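Local coordinates for 4-hydroxy-tetrahydrodipicolinate synthase (Methanocaldococcus jannaschii DSM 2661, PDB 2YXG), which probably catalyses the condensation of pyruvate with aspartate-beta-semialdehyde to 4-hydroxy-tetrahydrodipicolinate, a step of lysine biosynthesis through the diaminopimelate pathway, at residues G22-I27 and I59-D64; G37-G42 and Q71-A76; V130-P135 and K161-N166; P165-V170 and L190-L195. One frame throughout, in Å; residues are numbered along the deposited sequence.

Contact 1: residues G22-I27 and I59-D64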
loop_
_atom_site.group_PDB
_atom_site.type_symbol
_atom_site.label_atom_id
_atom_site.label_comp_id
_atom_site.label_asym_id
_atom_site.label_seq_id
_atom_site.Cartn_x
_atom_site.Cartn_y
_atom_site.Cartn_z
ATOM N N GLY A 22 34.905 -0.480 -22.009
ATOM C CA GLY A 22 34.480 0.233 -20.812
ATOM C C GLY A 22 34.100 -0.744 -19.737
ATOM O O GLY A 22 34.470 -0.571 -18.565
ATOM N N LEU A 23 33.397 -1.794 -20.172
ATOM C CA LEU A 23 33.004 -2.909 -19.337
ATOM C C LEU A 23 34.213 -3.571 -18.637
ATOM O O LEU A 23 34.228 -3.755 -17.412
ATOM C CB LEU A 23 32.190 -3.918 -20.164
ATOM C CG LEU A 23 31.504 -5.117 -19.510
ATOM C CD1 LEU A 23 30.335 -4.681 -18.569
ATOM C CD2 LEU A 23 30.970 -6.014 -20.586
ATOM N N GLU A 24 35.244 -3.884 -19.410
ATOM C CA GLU A 24 36.487 -4.448 -18.865
ATOM C C GLU A 24 37.114 -3.583 -17.779
ATOM O O GLU A 24 37.469 -4.064 -16.687
ATOM C CB GLU A 24 37.507 -4.598 -19.996
ATOM C CG GLU A 24 38.804 -5.264 -19.576
ATOM C CD GLU A 24 39.634 -5.722 -20.782
ATOM O OE1 GLU A 24 39.552 -5.082 -21.870
ATOM O OE2 GLU A 24 40.349 -6.723 -20.644
ATOM N N GLU A 25 37.265 -2.302 -18.119
ATOM C CA GLU A 25 37.795 -1.302 -17.250
ATOM C C GLU A 25 36.958 -1.174 -15.971
ATOM O O GLU A 25 37.515 -1.071 -14.860
ATOM C CB GLU A 25 37.931 0.011 -18.038
ATOM C CG GLU A 25 37.550 1.258 -17.273
ATOM C CD GLU A 25 37.987 2.583 -17.935
ATOM O OE1 GLU A 25 38.073 2.686 -19.203
ATOM O OE2 GLU A 25 38.232 3.526 -17.140
ATOM N N ASN A 26 35.625 -1.237 -16.094
ATOM C CA ASN A 26 34.777 -1.229 -14.855
ATOM C C ASN A 26 35.029 -2.464 -14.004
ATOM O O ASN A 26 35.201 -2.387 -12.796
ATOM C CB ASN A 26 33.286 -1.132 -15.163
ATOM C CG ASN A 26 32.884 0.195 -15.649
ATOM O OD1 ASN A 26 33.581 1.163 -15.445
ATOM N ND2 ASN A 26 31.724 0.260 -16.312
ATOM N N ILE A 27 35.078 -3.609 -14.667
ATOM C CA ILE A 27 35.358 -4.862 -13.957
ATOM C C ILE A 27 36.641 -4.834 -13.160
ATOM O O ILE A 27 36.641 -5.116 -11.948
ATOM C CB ILE A 27 35.325 -6.051 -14.894
ATOM C CG1 ILE A 27 33.884 -6.173 -15.425
ATOM C CG2 ILE A 27 35.729 -7.344 -14.130
ATOM C CD1 ILE A 27 33.647 -7.227 -16.469
ATOM N N ILE A 59 27.648 -11.397 -20.641
ATOM C CA ILE A 59 28.071 -12.418 -19.659
ATOM C C ILE A 59 29.445 -13.026 -20.021
ATOM O O ILE A 59 30.363 -13.138 -19.173
ATOM C CB ILE A 59 26.978 -13.509 -19.438
ATOM C CG1 ILE A 59 25.773 -12.926 -18.685
ATOM C CG2 ILE A 59 27.536 -14.692 -18.599
ATOM C CD1 ILE A 59 24.503 -13.765 -18.773
ATOM N N GLU A 60 29.591 -13.382 -21.299
ATOM C CA GLU A 60 30.829 -13.904 -21.885
ATOM C C GLU A 60 31.981 -12.953 -21.599
ATOM O O GLU A 60 33.039 -13.377 -21.120
ATOM C CB GLU A 60 30.634 -14.041 -23.403
ATOM C CG GLU A 60 31.386 -15.229 -24.038
ATOM C CD GLU A 60 31.884 -14.958 -25.469
ATOM O OE1 GLU A 60 31.919 -13.771 -25.917
ATOM O OE2 GLU A 60 32.254 -15.937 -26.151
ATOM N N LYS A 61 31.784 -11.653 -21.867
ATOM C CA LYS A 61 32.875 -10.703 -21.630
ATOM C C LYS A 61 33.245 -10.674 -20.129
ATOM O O LYS A 61 34.440 -10.686 -19.738
ATOM C CB LYS A 61 32.533 -9.331 -22.180
ATOM C CG LYS A 61 33.623 -8.259 -21.931
ATOM C CD LYS A 61 34.733 -8.340 -23.032
ATOM C CE LYS A 61 36.003 -7.562 -22.624
ATOM N NZ LYS A 61 36.997 -7.509 -23.738
ATOM N N VAL A 62 32.217 -10.725 -19.278
ATOM C CA VAL A 62 32.466 -10.669 -17.827
ATOM C C VAL A 62 33.264 -11.906 -17.305
ATOM O O VAL A 62 34.238 -11.764 -16.533
ATOM C CB VAL A 62 31.141 -10.470 -17.041
ATOM C CG1 VAL A 62 31.409 -10.466 -15.535
ATOM C CG2 VAL A 62 30.517 -9.124 -17.451
ATOM N N VAL A 63 32.808 -13.094 -17.691
ATOM C CA VAL A 63 33.527 -14.352 -17.353
ATOM C C VAL A 63 35.004 -14.259 -17.765
ATOM O O VAL A 63 35.878 -14.495 -16.931
ATOM C CB VAL A 63 32.859 -15.594 -17.987
ATOM C CG1 VAL A 63 33.771 -16.852 -17.911
ATOM C CG2 VAL A 63 31.535 -15.867 -17.343
ATOM N N ASP A 64 35.243 -13.851 -19.017
ATOM C CA ASP A 64 36.584 -13.819 -19.630
ATOM C C ASP A 64 37.504 -12.798 -18.912
ATOM O O ASP A 64 38.676 -13.088 -18.591
ATOM C CB ASP A 64 36.487 -13.499 -21.161
ATOM C CG ASP A 64 35.814 -14.670 -22.037
ATOM O OD1 ASP A 64 35.389 -15.760 -21.545
ATOM O OD2 ASP A 64 35.717 -14.495 -23.290
HETATM O O HOH W 1 38.010 -5.179 -24.253
#
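One water joins the two helices by their charged side chains: Lys-61 NZ donates to it over 2.6 Å, and it donates to Glu-24 OE1 at 2.8 Å. The direct ion pair is long, with Lys-61 NZ 4.0 Å from Glu-24 OE1, and the water bridges the gap. A glutamate and a lysine suit this partly exposed edge, where charge need not be stripped of solvent. CG of the lysine heads for the other helix, and the bend at chi2 (84°) turns the rest of the chain along it toward Glu-24. Leu-23 runs past it in the opposite direction, with Leu-23 CD2 3.7 Å from Lys-61 CG, so the lysine's methylenes serve as apolar surface while its ammonium stays with the water. Deeper in, Ile-27 CD1 lies 3.8 Å from Val-62 CG2; the longer arm of the isoleucine reaches over the compact valine, two beta-branched residues filling the buried side. The axes of the two segments, at their closest 10.1 Å apart, are inclined by 42°. Helices 20-32 and 52-66 pack as neighbours outside the barrel, where Ile-27 and Val-62 both rest on Ile-38 of strand 37-40, and Val-62 also reaches Val-72 of strand 71-75.

Contact 2: residues G37-G42 and Q71-A76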
loop_
_atom_site.group_PDB
_atom_site.type_symbol
_atom_site.label_atom_id
_atom_site.label_comp_id
_atom_site.label_asym_id
_atom_site.label_seq_id
_atom_site.Cartn_x
_atom_site.Cartn_y
_atom_site.Cartn_z
ATOM N N GLY A 37 32.673 -10.467 -5.919
ATOM C CA GLY A 37 32.137 -10.993 -7.148
ATOM C C GLY A 37 31.374 -9.911 -7.898
ATOM O O GLY A 37 31.206 -8.779 -7.405
ATOM N N ILE A 38 30.913 -10.291 -9.089
ATOM C CA ILE A 38 30.246 -9.396 -9.993
ATOM C C ILE A 38 28.927 -10.022 -10.462
ATOM O O ILE A 38 28.883 -11.179 -10.838
ATOM C CB ILE A 38 31.201 -9.056 -11.184
ATOM C CG1 ILE A 38 32.354 -8.181 -10.632
ATOM C CG2 ILE A 38 30.450 -8.413 -12.353
ATOM C CD1 ILE A 38 33.164 -7.399 -11.660
ATOM N N VAL A 39 27.871 -9.219 -10.425
ATOM C CA VAL A 39 26.596 -9.582 -10.954
ATOM C C VAL A 39 26.401 -8.949 -12.351
ATOM O O VAL A 39 26.265 -7.723 -12.460
ATOM C CB VAL A 39 25.465 -9.200 -9.967
ATOM C CG1 VAL A 39 24.135 -9.697 -10.464
ATOM C CG2 VAL A 39 25.760 -9.757 -8.581
ATOM N N ALA A 40 26.395 -9.786 -13.407
ATOM C CA ALA A 40 26.251 -9.274 -14.776
ATOM C C ALA A 40 24.840 -9.359 -15.294
ATOM O O ALA A 40 24.131 -10.356 -15.072
ATOM C CB ALA A 40 27.196 -10.016 -15.776
ATOM N N VAL A 41 24.471 -8.322 -16.052
ATOM C CA VAL A 41 23.209 -8.261 -16.777
ATOM C C VAL A 41 21.973 -8.571 -15.888
ATOM O O VAL A 41 21.126 -9.386 -16.277
ATOM C CB VAL A 41 23.214 -9.143 -18.087
ATOM C CG1 VAL A 41 24.290 -8.706 -19.066
ATOM C CG2 VAL A 41 23.363 -10.608 -17.806
ATOM N N GLY A 42 21.911 -7.956 -14.699
ATOM C CA GLY A 42 20.667 -7.880 -13.905
ATOM C C GLY A 42 20.025 -6.543 -14.230
ATOM O O GLY A 42 20.373 -5.919 -15.235
ATOM N N GLN A 71 33.936 -14.191 -8.040
ATOM C CA GLN A 71 32.771 -14.945 -8.516
ATOM C C GLN A 71 32.032 -14.153 -9.556
ATOM O O GLN A 71 31.973 -12.926 -9.498
ATOM C CB GLN A 71 31.856 -15.325 -7.364
ATOM C CG GLN A 71 32.598 -16.105 -6.256
ATOM C CD GLN A 71 31.917 -15.932 -4.927
ATOM O OE1 GLN A 71 32.334 -15.116 -4.100
ATOM N NE2 GLN A 71 30.836 -16.669 -4.723
ATOM N N VAL A 72 31.510 -14.856 -10.541
ATOM C CA VAL A 72 30.686 -14.254 -11.582
ATOM C C VAL A 72 29.280 -14.806 -11.472
ATOM O O VAL A 72 29.054 -15.999 -11.599
ATOM C CB VAL A 72 31.266 -14.446 -13.036
ATOM C CG1 VAL A 72 30.295 -13.905 -14.068
ATOM C CG2 VAL A 72 32.644 -13.787 -13.142
ATOM N N ILE A 73 28.341 -13.923 -11.206
ATOM C CA ILE A 73 26.967 -14.311 -11.073
ATOM C C ILE A 73 26.270 -13.721 -12.276
ATOM O O ILE A 73 26.303 -12.484 -12.501
ATOM C CB ILE A 73 26.356 -13.734 -9.802
ATOM C CG1 ILE A 73 27.247 -14.078 -8.602
ATOM C CG2 ILE A 73 24.835 -14.152 -9.632
ATOM C CD1 ILE A 73 26.786 -13.439 -7.327
ATOM N N ALA A 74 25.636 -14.588 -13.049
ATOM C CA ALA A 74 25.010 -14.161 -14.312
ATOM C C ALA A 74 23.513 -13.986 -14.115
ATOM O O ALA A 74 22.828 -14.891 -13.613
ATOM C CB ALA A 74 25.301 -15.174 -15.395
ATOM N N GLY A 75 22.992 -12.813 -14.466
ATOM C CA GLY A 75 21.545 -12.621 -14.402
ATOM C C GLY A 75 20.977 -13.521 -15.508
ATOM O O GLY A 75 21.514 -13.561 -16.616
ATOM N N ALA A 76 19.948 -14.281 -15.179
ATOM C CA ALA A 76 19.340 -15.271 -16.112
ATOM C C ALA A 76 17.867 -15.484 -15.783
ATOM O O ALA A 76 17.296 -16.505 -16.088
ATOM C CB ALA A 76 20.114 -16.628 -16.083
#
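Strands 37-40 and 71-75 run parallel, their axes 4.7 Å apart at the closest and inclined by 17°, and four backbone hydrogen bonds join them alternately: Ile-38 N to Gln-71 O, Ile-73 N to Ile-38 O (2.8 Å, almost straight at 174°), Ala-40 N to Ile-73 O and Gly-75 N to Ala-40 O. Val-39 and Ile-73 share one face of the sheet, and their branched side chains meet with Val-39 CG2 4.0 Å from Ile-73 CD1. Chi1 of -52° sets Ile-73 CG1 anti to the carbonyl carbon, and CD1 is carried on toward the valine. Ile-38, Val-72, Ala-40 and Ala-74 occupy the other face, against the helices. Beyond the strand, Val-41 turns into a left-handed backbone conformation and lays its CG2 3.7 Å from Gly-75 O. Glycine suits position 75, because a CB there would collide with Val-41 O. Apart from Gln-71 at the start of the second strand, the side chains are aliphatic, so in this beta-alpha-beta unit Val-39 and Ile-73 put hydrocarbon on their face: the side chain of Val-39 is about 4 Å from that of Ile-201, a predicted pyruvate-binding residue, and about 6 Å from that of Lys-161.

Contact 3: residues V130-P135 and K161-N166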
loop_
_atom_site.group_PDB
_atom_site.type_symbol
_atom_site.label_atom_id
_atom_site.label_comp_id
_atom_site.label_asym_id
_atom_site.label_seq_id
_atom_site.Cartn_x
_atom_site.Cartn_y
_atom_site.Cartn_z
ATOM N N VAL A 130 21.111 -17.824 -6.946
ATOM C CA VAL A 130 20.608 -16.746 -6.097
ATOM C C VAL A 130 19.196 -16.316 -6.560
ATOM O O VAL A 130 18.997 -15.791 -7.674
ATOM C CB VAL A 130 21.611 -15.560 -6.100
ATOM C CG1 VAL A 130 21.214 -14.467 -5.074
ATOM C CG2 VAL A 130 23.027 -16.063 -5.787
ATOM N N LEU A 131 18.229 -16.539 -5.697
ATOM C CA LEU A 131 16.870 -16.085 -5.926
ATOM C C LEU A 131 16.791 -14.574 -5.686
ATOM O O LEU A 131 17.342 -14.099 -4.716
ATOM C CB LEU A 131 15.908 -16.799 -4.984
ATOM C CG LEU A 131 15.819 -18.353 -5.094
ATOM C CD1 LEU A 131 14.834 -18.922 -4.088
ATOM C CD2 LEU A 131 15.411 -18.776 -6.471
ATOM N N TYR A 132 16.174 -13.811 -6.581
ATOM C CA TYR A 132 16.071 -12.354 -6.360
ATOM C C TYR A 132 14.596 -11.966 -6.185
ATOM O O TYR A 132 13.779 -12.196 -7.073
ATOM C CB TYR A 132 16.707 -11.619 -7.522
ATOM C CG TYR A 132 16.611 -10.102 -7.494
ATOM C CD1 TYR A 132 16.416 -9.394 -6.292
ATOM C CD2 TYR A 132 16.771 -9.370 -8.668
ATOM C CE1 TYR A 132 16.325 -8.016 -6.276
ATOM C CE2 TYR A 132 16.715 -7.982 -8.661
ATOM C CZ TYR A 132 16.494 -7.314 -7.466
ATOM O OH TYR A 132 16.452 -5.933 -7.442
ATOM N N ASN A 133 14.265 -11.441 -5.013
ATOM C CA ASN A 133 12.924 -11.016 -4.706
ATOM C C ASN A 133 12.901 -9.485 -4.590
ATOM O O ASN A 133 13.672 -8.896 -3.830
ATOM C CB ASN A 133 12.443 -11.669 -3.370
ATOM C CG ASN A 133 11.005 -11.278 -2.985
ATOM O OD1 ASN A 133 10.060 -11.399 -3.803
ATOM N ND2 ASN A 133 10.828 -10.856 -1.733
ATOM N N VAL A 134 12.024 -8.834 -5.345
ATOM C CA VAL A 134 11.929 -7.336 -5.274
ATOM C C VAL A 134 10.519 -6.943 -5.604
ATOM O O VAL A 134 10.227 -6.475 -6.698
ATOM C CB VAL A 134 13.021 -6.615 -6.182
ATOM C CG1 VAL A 134 12.907 -7.083 -7.664
ATOM C CG2 VAL A 134 13.002 -5.077 -6.047
ATOM N N PRO A 135 9.614 -7.170 -4.671
ATOM C CA PRO A 135 8.192 -6.957 -4.932
ATOM C C PRO A 135 7.834 -5.562 -5.486
ATOM O O PRO A 135 6.813 -5.430 -6.165
ATOM C CB PRO A 135 7.528 -7.141 -3.563
ATOM C CG PRO A 135 8.585 -7.547 -2.627
ATOM C CD PRO A 135 9.902 -7.597 -3.293
ATOM N N LYS A 161 18.831 -12.780 -2.764
ATOM C CA LYS A 161 18.952 -11.313 -2.760
ATOM C C LYS A 161 17.591 -10.757 -2.361
ATOM O O LYS A 161 16.608 -10.827 -3.146
ATOM C CB LYS A 161 19.375 -10.792 -4.134
ATOM C CG LYS A 161 19.357 -9.247 -4.310
ATOM C CD LYS A 161 19.668 -8.831 -5.808
ATOM C CE LYS A 161 19.851 -7.297 -5.914
ATOM N NZ LYS A 161 19.858 -6.761 -7.316
ATOM N N GLU A 162 17.516 -10.291 -1.102
ATOM C CA GLU A 162 16.230 -9.836 -0.534
ATOM C C GLU A 162 16.053 -8.350 -0.655
ATOM O O GLU A 162 16.715 -7.607 0.080
ATOM C CB GLU A 162 16.062 -10.318 0.928
ATOM C CG GLU A 162 14.634 -10.088 1.538
ATOM C CD GLU A 162 13.473 -10.576 0.626
ATOM O OE1 GLU A 162 13.039 -11.730 0.840
ATOM O OE2 GLU A 162 13.009 -9.826 -0.284
ATOM N N ALA A 163 15.233 -7.895 -1.612
ATOM C CA ALA A 163 14.930 -6.427 -1.715
ATOM C C ALA A 163 13.609 -5.952 -1.094
ATOM O O ALA A 163 13.257 -4.782 -1.252
ATOM C CB ALA A 163 14.984 -5.915 -3.179
ATOM N N ASN A 164 12.853 -6.861 -0.501
ATOM C CA ASN A 164 11.647 -6.562 0.269
ATOM C C ASN A 164 12.169 -5.861 1.505
ATOM O O ASN A 164 12.970 -6.442 2.226
ATOM C CB ASN A 164 10.899 -7.873 0.659
ATOM C CG ASN A 164 9.587 -7.633 1.438
ATOM O OD1 ASN A 164 9.400 -6.627 2.133
ATOM N ND2 ASN A 164 8.691 -8.577 1.341
ATOM N N PRO A 165 11.712 -4.602 1.748
ATOM C CA PRO A 165 12.179 -3.746 2.849
ATOM C C PRO A 165 11.539 -4.113 4.211
ATOM O O PRO A 165 11.906 -3.545 5.248
ATOM C CB PRO A 165 11.761 -2.343 2.375
ATOM C CG PRO A 165 10.447 -2.589 1.712
ATOM C CD PRO A 165 10.661 -3.929 0.949
ATOM N N ASN A 166 10.601 -5.052 4.221
ATOM C CA ASN A 166 10.091 -5.587 5.486
ATOM C C ASN A 166 11.065 -6.629 6.023
ATOM O O ASN A 166 11.050 -7.801 5.595
ATOM C CB ASN A 166 8.686 -6.180 5.328
ATOM C CG ASN A 166 8.215 -6.962 6.576
ATOM O OD1 ASN A 166 8.914 -7.083 7.612
ATOM N ND2 ASN A 166 7.023 -7.522 6.465
#
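Lys-161 and Tyr-132 lie side by side and point the same way, the fully extended lysine passing over one face of the phenol ring. Its CD sits 3.5 Å from the centroid of the Tyr-132 ring in a CH-pi contact, and Lys-161 NZ stands 3.8 Å from that centroid as a cation-pi pair. Ala-163 CB comes to the ring's edge, near its plane. Tyr-132 CG, anti to the backbone N (chi1 176°), carries the ring out beside the lysine. The pair sits on adjacent parallel strands of the TIM barrel, with Lys-161 on the sixth, where class I aldolases of this family carry their Schiff-base lysine; Tyr-132 is the predicted proton donor/acceptor. A leucine in its place, lacking ring and hydroxyl, would probably leave the lysine chain without its flat aromatic support and its ammonium without the cation-pi partner, freer to turn. On the other face of the sheet Asn-133 and Glu-162 also run alongside, their amide and carboxylate planes 88° apart. Asn-133 ND2 donates 2.8 Å to the syn lone pair of Glu-162 OE2, while Asn-164 N meets OE2 on the anti side at 3.0 Å. Asn-164 OD1 accepts from Asn-166 N in an Asx turn.

Contact 4: residues P165-V170 and L190-L195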
loop_
_atom_site.group_PDB
_atom_site.type_symbol
_atom_site.label_atom_id
_atom_site.label_comp_id
_atom_site.label_asym_id
_atom_site.label_seq_id
_atom_site.Cartn_x
_atom_site.Cartn_y
_atom_site.Cartn_z
ATOM N N PRO A 165 11.712 -4.602 1.748
ATOM C CA PRO A 165 12.179 -3.746 2.849
ATOM C C PRO A 165 11.539 -4.113 4.211
ATOM O O PRO A 165 11.906 -3.545 5.248
ATOM C CB PRO A 165 11.761 -2.343 2.375
ATOM C CG PRO A 165 10.447 -2.589 1.712
ATOM C CD PRO A 165 10.661 -3.929 0.949
ATOM N N ASN A 166 10.601 -5.052 4.221
ATOM C CA ASN A 166 10.091 -5.587 5.486
ATOM C C ASN A 166 11.065 -6.629 6.023
ATOM O O ASN A 166 11.050 -7.801 5.595
ATOM C CB ASN A 166 8.686 -6.180 5.328
ATOM C CG ASN A 166 8.215 -6.962 6.576
ATOM O OD1 ASN A 166 8.914 -7.083 7.612
ATOM N ND2 ASN A 166 7.023 -7.522 6.465
ATOM N N LEU A 167 11.877 -6.203 6.997
ATOM C CA LEU A 167 13.007 -6.999 7.452
ATOM C C LEU A 167 12.630 -8.143 8.317
ATOM O O LEU A 167 13.455 -8.988 8.633
ATOM C CB LEU A 167 14.057 -6.150 8.151
ATOM C CG LEU A 167 14.736 -5.129 7.221
ATOM C CD1 LEU A 167 15.991 -4.500 7.900
ATOM C CD2 LEU A 167 15.035 -5.680 5.827
ATOM N N SER A 168 11.382 -8.240 8.706
ATOM C CA SER A 168 11.052 -9.524 9.339
ATOM C C SER A 168 10.902 -10.638 8.326
ATOM O O SER A 168 10.974 -11.796 8.716
ATOM C CB SER A 168 9.871 -9.467 10.289
ATOM O OG SER A 168 8.751 -9.294 9.548
ATOM N N GLN A 169 10.719 -10.292 7.046
ATOM C CA GLN A 169 10.898 -11.322 6.037
ATOM C C GLN A 169 12.345 -11.857 6.057
ATOM O O GLN A 169 12.560 -13.056 5.868
ATOM C CB GLN A 169 10.467 -10.912 4.628
ATOM C CG GLN A 169 10.713 -12.029 3.610
ATOM C CD GLN A 169 9.836 -11.924 2.403
ATOM O OE1 GLN A 169 10.324 -11.820 1.259
ATOM N NE2 GLN A 169 8.528 -11.983 2.621
ATOM N N VAL A 170 13.307 -10.972 6.289
ATOM C CA VAL A 170 14.682 -11.378 6.431
ATOM C C VAL A 170 14.876 -12.266 7.691
ATOM O O VAL A 170 15.607 -13.274 7.642
ATOM C CB VAL A 170 15.693 -10.165 6.375
ATOM C CG1 VAL A 170 17.061 -10.533 7.004
ATOM C CG2 VAL A 170 15.841 -9.613 4.908
ATOM N N LEU A 190 23.553 -2.858 6.197
ATOM C CA LEU A 190 23.958 -2.932 7.604
ATOM C C LEU A 190 22.909 -3.625 8.546
ATOM O O LEU A 190 23.253 -4.583 9.251
ATOM C CB LEU A 190 24.404 -1.553 8.100
ATOM C CG LEU A 190 24.930 -1.359 9.511
ATOM C CD1 LEU A 190 25.524 0.024 9.614
ATOM C CD2 LEU A 190 23.773 -1.456 10.458
ATOM N N PRO A 191 21.630 -3.168 8.552
ATOM C CA PRO A 191 20.693 -3.937 9.378
ATOM C C PRO A 191 20.431 -5.405 8.921
ATOM O O PRO A 191 20.289 -6.311 9.766
ATOM C CB PRO A 191 19.425 -3.091 9.345
ATOM C CG PRO A 191 19.508 -2.281 8.152
ATOM C CD PRO A 191 20.973 -2.015 7.919
ATOM N N ILE A 192 20.431 -5.664 7.621
ATOM C CA ILE A 192 20.362 -7.073 7.159
ATOM C C ILE A 192 21.529 -7.994 7.652
ATOM O O ILE A 192 21.310 -9.104 8.059
ATOM C CB ILE A 192 20.097 -7.155 5.606
ATOM C CG1 ILE A 192 18.666 -6.633 5.297
ATOM C CG2 ILE A 192 20.355 -8.595 5.062
ATOM C CD1 ILE A 192 18.328 -6.508 3.805
ATOM N N ILE A 193 22.753 -7.508 7.661
ATOM C CA ILE A 193 23.903 -8.266 8.213
ATOM C C ILE A 193 23.820 -8.499 9.726
ATOM O O ILE A 193 24.141 -9.595 10.221
ATOM C CB ILE A 193 25.229 -7.610 7.810
ATOM C CG1 ILE A 193 25.408 -7.643 6.275
ATOM C CG2 ILE A 193 26.378 -8.291 8.445
ATOM C CD1 ILE A 193 26.583 -6.728 5.797
ATOM N N ALA A 194 23.345 -7.476 10.443
ATOM C CA ALA A 194 23.053 -7.591 11.874
ATOM C C ALA A 194 22.077 -8.730 12.140
ATOM O O ALA A 194 22.197 -9.455 13.147
ATOM C CB ALA A 194 22.496 -6.255 12.424
ATOM N N LEU A 195 21.116 -8.889 11.228
ATOM C CA LEU A 195 20.120 -9.920 11.365
ATOM C C LEU A 195 20.697 -11.281 10.997
ATOM O O LEU A 195 20.045 -12.284 11.259
ATOM C CB LEU A 195 18.889 -9.633 10.506
ATOM C CG LEU A 195 17.860 -8.700 11.154
ATOM C CD1 LEU A 195 16.789 -8.215 10.111
ATOM C CD2 LEU A 195 17.172 -9.341 12.396
#
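Leu-167 spreads its two methyls over the opposing helix; the side chains that meet are all hydrocarbon, and Leu-195 CD1 also packs against the carbonyl oxygen of Leu-167. Leu-167 CD1 touches Pro-191 CB at 4.0 Å, and Leu-167 CD2 lies 3.8 Å from Ile-192 CG1, the leucine and isoleucine crossing at about a right angle. With chi1 of -65° Leu-167 CG is anti to the carbonyl carbon, and its fork straddles the two partners. Val-170, one turn on, uses both branches: CG2 against Ile-192 and CG1 against Leu-195, whose CD1 is 3.9 Å from Val-170 CG1. Leu-195 CD1 also sits 3.9 Å from Leu-167 CB. Cut back to alanine, Leu-167 would lose both methyls, which is likely to open a gap beside Pro-191 and Ile-192.

The side-chain hydrogen bonds lie within residues 165-170. Asn-166 OD1 takes two, from Ser-168 N at 2.9 Å and from Ser-168 OG at 2.9 Å, both from the same face of its amide plane; the N-H bond caps the turn leading into helix 168-177, a place that asparagine and serine fill well.

The second subunit also packs on helix 189-194, Pro-191 against Pro-191 of that subunit, and Tyr-232 of that subunit is hydrogen-bonded to Leu-195 O. Ile-192 also rests on strand 180-183. The arrangement is that of neighbouring outer helices of a TIM barrel, here beside a subunit interface of the tetramer.

How the contacts relate
From the N terminus, contact 1 opens first on helix 20-32, and contact 2 opens on strand 37-40 before contact 1 closes on helix 52-66; contact 2 then closes on strand 71-75, so the two loops cross. They also touch, Ile-59 resting on Val-41 and Ala-74, which ties the outer helices to the sheet. Contact 3, later in series, closes between strands 129-133 and 157-162 of the same sheet, its centre about 16 Å from that of contact 2. Contact 4 starts where contact 3 ends, sharing Pro-165 and Asn-166, and links helix 168-177 to helix 189-194, on the far side of the chain's centre from contact 1.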